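Local coordinates for esterase (Xanthomonas oryzae pv. oryzae, PDB 3H2G), which hydrolyses ester bonds as a cell wall-degrading virulence factor of a rice pathogen, with an alpha/beta hydrolase fold, at residues F49-I54 with M152-S157; L82-P87 with Q94-E99. One frame throughout, in Å; residues are numbered along the deposited sequence.

Both contacts are buried and both reach the same mixed beta-sheet, but they differ in chemistry. Contact 1 lays the end of strand 43-54 against helix 141-162, with aromatic rings and alanine methyls and no hydrogen bond between the two segments. Contact 2 joins the end of strand 79-85 to the start of helix 96-102 by one glutamine amide and two ordered waters. The centre of contact 2 lies about 9 Å from the centre of the chain, that of contact 1 about 18 Å, and the two centres are about 14 Å apart. They meet where Met152 CE packs on Gly83 N at 3.8 Å, and both segments of contact 2 fall in the chain between strand 43-54 and helix 141-162.

Contact 1: residues F49-I54 with M152-S157; sequences FTYATI and MRAARS
The methyl group of Ala154 packs against both Phe49 and Tyr51, two aromatic residues on the same side of strand 43-54. Its CB lies 3.5 Å from Tyr51 CB and 3.9 Å from Phe49 CE1, so Tyr51 meets the helix with the root of its side chain and Phe49 with CD1 and CE1 of its ring. Ala155 extends the apolar patch, its CB 4.2 Å from Phe49 CZ. Both aromatics have CB turned to the helix; in Phe49, CG then sits between the backbone N and the carbonyl carbon (chi1 64°), which brings CE1 and CZ to the two alanine methyls. The axes of 49-54 and 152-157 pass 8.5 Å apart, at 133° between their directions, a spacing consistent with the small alanines at the interface. Further out, Tyr51 OH is fixed by a hydrogen bond to Ser123 OG, while Leu7 of the edge strand 7-16 touches both Phe49 and Ala154. Backbone bonds from Phe49 to Gly65 and from Tyr51 to Ala63 hold the strand in the sheet. A helix packed through alanines on aromatic side chains of the sheet fits the layered construction of the alpha/beta hydrolase fold, to which the family belongs.

Contact 2: residues L82-P87 with Q94-E99; sequences LGWGHP and QEQAKE
Strand 79-85 gives way to loop at His86, whose CA atom is 8.3 Å from Gln96 CA, at the start of the helix that follows the N-cap residue Glu95. Gln96 spans this gap with a chain extended beyond CG (chi2 176°), bringing its amide up to His86 and Trp84. Its OE1 rests 3.4 Å from His86 CB and approaches the indole edge near CD1, while NE2 lies at the imidazole edge, near the ring plane. The amide is turned 70° from the imidazole, and the 3.2 Å approach of Gln96 NE2 to His86 ND1 has too poor an angle for a hydrogen bond; ND1 has a weak bond to Ser123 O instead. Water carries the polar links. One molecule donates to Trp84 O at 2.7 Å and accepts from His86 N and from Gln96 NE2; a second accepts from Trp84 NE1 and donates to Gln96 OE1 at 2.9 Å. Beyond the pair, the imidazole stacks on Tyr125 and Gln96 N bonds to Asp124 OD1. Trp84 also touches the probable nucleophile elbow around Ser176, placing the contact beside the likely active site. Each end of the glutamine amide thus has a water partner, and two ordered waters, with no direct hydrogen bond between the two segments, carry the polar link from strand end to helix start.

Contact 1: residues F49-I54 with M152-S157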
loop_
_atom_site.group_PDB
_atom_site.type_symbol
_atom_site.label_atom_id
_atom_site.label_comp_id
_atom_site.label_asym_id
_atom_site.label_seq_id
_atom_site.Cartn_x
_atom_site.Cartn_y
_atom_site.Cartn_z
ATOM N N PHE A 49 -12.019 4.817 -12.442
ATOM C CA PHE A 49 -12.800 3.723 -12.988
ATOM C C PHE A 49 -13.257 2.757 -11.903
ATOM O O PHE A 49 -12.726 2.757 -10.792
ATOM C CB PHE A 49 -11.975 2.986 -14.059
ATOM C CG PHE A 49 -10.728 2.322 -13.528
ATOM C CD1 PHE A 49 -10.759 1.001 -13.087
ATOM C CD2 PHE A 49 -9.526 3.024 -13.455
ATOM C CE1 PHE A 49 -9.605 0.387 -12.577
ATOM C CE2 PHE A 49 -8.365 2.420 -12.946
ATOM C CZ PHE A 49 -8.408 1.102 -12.507
ATOM N N THR A 50 -14.272 1.958 -12.222
ATOM C CA THR A 50 -14.773 0.956 -11.288
ATOM C C THR A 50 -14.714 -0.363 -12.038
ATOM O O THR A 50 -14.815 -0.390 -13.268
ATOM C CB THR A 50 -16.220 1.245 -10.836
ATOM O OG1 THR A 50 -17.096 1.239 -11.970
ATOM C CG2 THR A 50 -16.291 2.601 -10.145
ATOM N N TYR A 51 -14.540 -1.457 -11.310
ATOM C CA TYR A 51 -14.428 -2.753 -11.960
ATOM C C TYR A 51 -14.897 -3.910 -11.098
ATOM O O TYR A 51 -15.099 -3.771 -9.891
ATOM C CB TYR A 51 -12.971 -2.993 -12.367
ATOM C CG TYR A 51 -12.001 -2.943 -11.199
ATOM C CD1 TYR A 51 -11.580 -1.724 -10.660
ATOM C CD2 TYR A 51 -11.522 -4.118 -10.618
ATOM C CE1 TYR A 51 -10.703 -1.677 -9.566
ATOM C CE2 TYR A 51 -10.649 -4.085 -9.523
ATOM C CZ TYR A 51 -10.244 -2.862 -9.004
ATOM O OH TYR A 51 -9.378 -2.827 -7.931
ATOM N N ALA A 52 -15.067 -5.059 -11.739
ATOM C CA ALA A 52 -15.492 -6.266 -11.059
ATOM C C ALA A 52 -14.248 -6.977 -10.538
ATOM O O ALA A 52 -13.227 -7.041 -11.221
ATOM C CB ALA A 52 -16.249 -7.173 -12.031
ATOM N N THR A 53 -14.337 -7.506 -9.323
ATOM C CA THR A 53 -13.220 -8.225 -8.726
ATOM C C THR A 53 -13.792 -9.252 -7.755
ATOM O O THR A 53 -14.973 -9.593 -7.844
ATOM C CB THR A 53 -12.262 -7.248 -8.000
ATOM O OG1 THR A 53 -11.099 -7.957 -7.555
ATOM C CG2 THR A 53 -12.955 -6.591 -6.811
ATOM N N ILE A 54 -12.972 -9.756 -6.837
ATOM C CA ILE A 54 -13.454 -10.748 -5.880
ATOM C C ILE A 54 -13.248 -10.343 -4.432
ATOM O O ILE A 54 -12.372 -9.536 -4.116
ATOM C CB ILE A 54 -12.762 -12.118 -6.075
ATOM C CG1 ILE A 54 -11.242 -11.935 -6.094
ATOM C CG2 ILE A 54 -13.266 -12.784 -7.353
ATOM C CD1 ILE A 54 -10.459 -13.236 -6.050
ATOM N N MET A 152 -5.594 -3.513 -12.683
ATOM C CA MET A 152 -4.716 -3.453 -13.843
ATOM C C MET A 152 -5.418 -4.036 -15.068
ATOM O O MET A 152 -5.244 -3.551 -16.186
ATOM C CB MET A 152 -3.417 -4.213 -13.557
ATOM C CG MET A 152 -2.603 -3.610 -12.424
ATOM S SD MET A 152 -1.009 -4.441 -12.197
ATOM C CE MET A 152 -0.059 -3.602 -13.375
ATOM N N ARG A 153 -6.216 -5.078 -14.854
ATOM C CA ARG A 153 -6.953 -5.692 -15.952
ATOM C C ARG A 153 -7.963 -4.695 -16.517
ATOM O O ARG A 153 -8.054 -4.511 -17.732
ATOM C CB ARG A 153 -7.672 -6.952 -15.467
ATOM C CG ARG A 153 -6.731 -8.115 -15.204
ATOM C CD ARG A 153 -7.441 -9.277 -14.527
ATOM N NE ARG A 153 -6.623 -10.485 -14.550
ATOM C CZ ARG A 153 -6.847 -11.558 -13.798
ATOM N NH1 ARG A 153 -7.866 -11.579 -12.948
ATOM N NH2 ARG A 153 -6.058 -12.618 -13.909
ATOM N N ALA A 154 -8.707 -4.039 -15.630
ATOM C CA ALA A 154 -9.709 -3.060 -16.047
ATOM C C ALA A 154 -9.059 -1.835 -16.689
ATOM O O ALA A 154 -9.554 -1.311 -17.687
ATOM C CB ALA A 154 -10.558 -2.647 -14.854
ATOM N N ALA A 155 -7.949 -1.378 -16.115
ATOM C CA ALA A 155 -7.240 -0.227 -16.662
ATOM C C ALA A 155 -6.781 -0.526 -18.089
ATOM O O ALA A 155 -6.811 0.347 -18.954
ATOM C CB ALA A 155 -6.037 0.117 -15.785
ATOM N N ARG A 156 -6.344 -1.759 -18.335
ATOM C CA ARG A 156 -5.894 -2.138 -19.669
ATOM C C ARG A 156 -7.026 -2.007 -20.686
ATOM O O ARG A 156 -6.786 -1.725 -21.863
ATOM C CB ARG A 156 -5.341 -3.571 -19.663
ATOM C CG ARG A 156 -3.882 -3.636 -19.228
ATOM C CD ARG A 156 -3.362 -5.069 -19.176
ATOM N NE ARG A 156 -1.901 -5.117 -19.153
ATOM C CZ ARG A 156 -1.194 -6.234 -19.015
ATOM N NH1 ARG A 156 -1.814 -7.397 -18.885
ATOM N NH2 ARG A 156 0.131 -6.192 -19.023
ATOM N N SER A 157 -8.258 -2.215 -20.233
ATOM C CA SER A 157 -9.407 -2.084 -21.119
ATOM C C SER A 157 -9.599 -0.605 -21.453
ATOM O O SER A 157 -9.903 -0.248 -22.594
ATOM C CB SER A 157 -10.664 -2.647 -20.454
ATOM O OG SER A 157 -10.533 -4.045 -20.266
#

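Contact 2: residues L82-P87 with Q94-E99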
loop_
_atom_site.group_PDB
_atom_site.type_symbol
_atom_site.label_atom_id
_atom_site.label_comp_id
_atom_site.label_asym_id
_atom_site.label_seq_id
_atom_site.Cartn_x
_atom_site.Cartn_y
_atom_site.Cartn_z
ATOM N N LEU A 82 2.685 0.520 -14.517
ATOM C CA LEU A 82 3.058 0.392 -13.112
ATOM C C LEU A 82 1.844 0.286 -12.193
ATOM O O LEU A 82 1.034 1.209 -12.117
ATOM C CB LEU A 82 3.908 1.595 -12.685
ATOM C CG LEU A 82 4.313 1.669 -11.209
ATOM C CD1 LEU A 82 5.228 0.509 -10.869
ATOM C CD2 LEU A 82 5.015 2.996 -10.939
ATOM N N GLY A 83 1.721 -0.850 -11.508
ATOM C CA GLY A 83 0.623 -1.049 -10.577
ATOM C C GLY A 83 1.069 -0.464 -9.252
ATOM O O GLY A 83 2.189 -0.725 -8.806
ATOM N N TRP A 84 0.199 0.315 -8.620
ATOM C CA TRP A 84 0.533 0.980 -7.366
ATOM C C TRP A 84 -0.357 0.634 -6.177
ATOM O O TRP A 84 -1.579 0.531 -6.305
ATOM C CB TRP A 84 0.506 2.501 -7.588
ATOM C CG TRP A 84 0.680 3.314 -6.339
ATOM C CD1 TRP A 84 -0.309 3.866 -5.565
ATOM C CD2 TRP A 84 1.918 3.650 -5.707
ATOM N NE1 TRP A 84 0.244 4.524 -4.491
ATOM C CE2 TRP A 84 1.608 4.406 -4.553
ATOM C CE3 TRP A 84 3.263 3.384 -6.003
ATOM C CZ2 TRP A 84 2.598 4.900 -3.695
ATOM C CZ3 TRP A 84 4.246 3.876 -5.149
ATOM C CH2 TRP A 84 3.906 4.626 -4.008
ATOM N N GLY A 85 0.272 0.470 -5.016
ATOM C CA GLY A 85 -0.463 0.182 -3.796
ATOM C C GLY A 85 -0.432 1.404 -2.884
ATOM O O GLY A 85 0.643 1.867 -2.501
ATOM N N HIS A 86 -1.600 1.937 -2.533
ATOM C CA HIS A 86 -1.653 3.114 -1.667
ATOM C C HIS A 86 -1.510 2.748 -0.190
ATOM O O HIS A 86 -1.709 1.596 0.195
ATOM C CB HIS A 86 -2.956 3.903 -1.902
ATOM C CG HIS A 86 -4.181 3.275 -1.310
ATOM N ND1 HIS A 86 -5.233 2.824 -2.079
ATOM C CD2 HIS A 86 -4.555 3.093 -0.022
ATOM C CE1 HIS A 86 -6.203 2.396 -1.289
ATOM N NE2 HIS A 86 -5.817 2.548 -0.036
ATOM N N PRO A 87 -1.154 3.728 0.659
ATOM C CA PRO A 87 -0.982 3.507 2.099
ATOM C C PRO A 87 -2.296 3.367 2.871
ATOM O O PRO A 87 -3.380 3.480 2.303
ATOM C CB PRO A 87 -0.178 4.729 2.537
ATOM C CG PRO A 87 -0.711 5.806 1.634
ATOM C CD PRO A 87 -0.744 5.095 0.286
ATOM N N GLN A 94 -12.885 7.585 0.589
ATOM C CA GLN A 94 -11.720 8.104 -0.121
ATOM C C GLN A 94 -11.380 7.424 -1.446
ATOM O O GLN A 94 -11.250 6.201 -1.518
ATOM C CB GLN A 94 -10.493 8.049 0.790
ATOM C CG GLN A 94 -9.299 8.811 0.247
ATOM C CD GLN A 94 -9.613 10.274 0.027
ATOM O OE1 GLN A 94 -10.143 10.944 0.910
ATOM N NE2 GLN A 94 -9.288 10.779 -1.157
ATOM N N GLU A 95 -11.235 8.237 -2.489
ATOM C CA GLU A 95 -10.872 7.763 -3.825
ATOM C C GLU A 95 -9.569 8.464 -4.227
ATOM O O GLU A 95 -9.502 9.695 -4.239
ATOM C CB GLU A 95 -11.960 8.123 -4.837
ATOM C CG GLU A 95 -13.302 7.448 -4.611
ATOM C CD GLU A 95 -14.401 8.074 -5.450
ATOM O OE1 GLU A 95 -14.168 8.323 -6.652
ATOM O OE2 GLU A 95 -15.499 8.314 -4.910
ATOM N N GLN A 96 -8.538 7.693 -4.558
ATOM C CA GLN A 96 -7.258 8.285 -4.946
ATOM C C GLN A 96 -7.367 9.269 -6.110
ATOM O O GLN A 96 -6.730 10.322 -6.105
ATOM C CB GLN A 96 -6.257 7.204 -5.342
ATOM C CG GLN A 96 -5.869 6.248 -4.241
ATOM C CD GLN A 96 -4.958 5.160 -4.759
ATOM O OE1 GLN A 96 -3.750 5.358 -4.905
ATOM N NE2 GLN A 96 -5.537 4.008 -5.070
ATOM N N ALA A 97 -8.161 8.912 -7.116
ATOM C CA ALA A 97 -8.324 9.756 -8.296
ATOM C C ALA A 97 -8.840 11.147 -7.947
ATOM O O ALA A 97 -8.308 12.152 -8.419
ATOM C CB ALA A 97 -9.260 9.084 -9.295
ATOM N N LYS A 98 -9.873 11.207 -7.118
ATOM C CA LYS A 98 -10.435 12.493 -6.731
ATOM C C LYS A 98 -9.497 13.276 -5.819
ATOM O O LYS A 98 -9.495 14.508 -5.834
ATOM C CB LYS A 98 -11.801 12.292 -6.071
ATOM C CG LYS A 98 -12.877 11.902 -7.080
ATOM C CD LYS A 98 -14.265 11.867 -6.470
ATOM C CE LYS A 98 -15.329 11.694 -7.548
ATOM N NZ LYS A 98 -15.175 10.424 -8.309
ATOM N N GLU A 99 -8.694 12.564 -5.031
ATOM C CA GLU A 99 -7.745 13.215 -4.135
ATOM C C GLU A 99 -6.669 13.927 -4.961
ATOM O O GLU A 99 -6.295 15.061 -4.663
ATOM C CB GLU A 99 -7.104 12.183 -3.205
ATOM C CG GLU A 99 -6.137 12.756 -2.176
ATOM C CD GLU A 99 -6.757 13.850 -1.320
ATOM O OE1 GLU A 99 -7.941 13.723 -0.941
ATOM O OE2 GLU A 99 -6.051 14.833 -1.016
HETATM O O HOH W 1 -3.496 1.704 -4.758
HETATM O O HOH W 2 -1.573 6.562 -3.356
#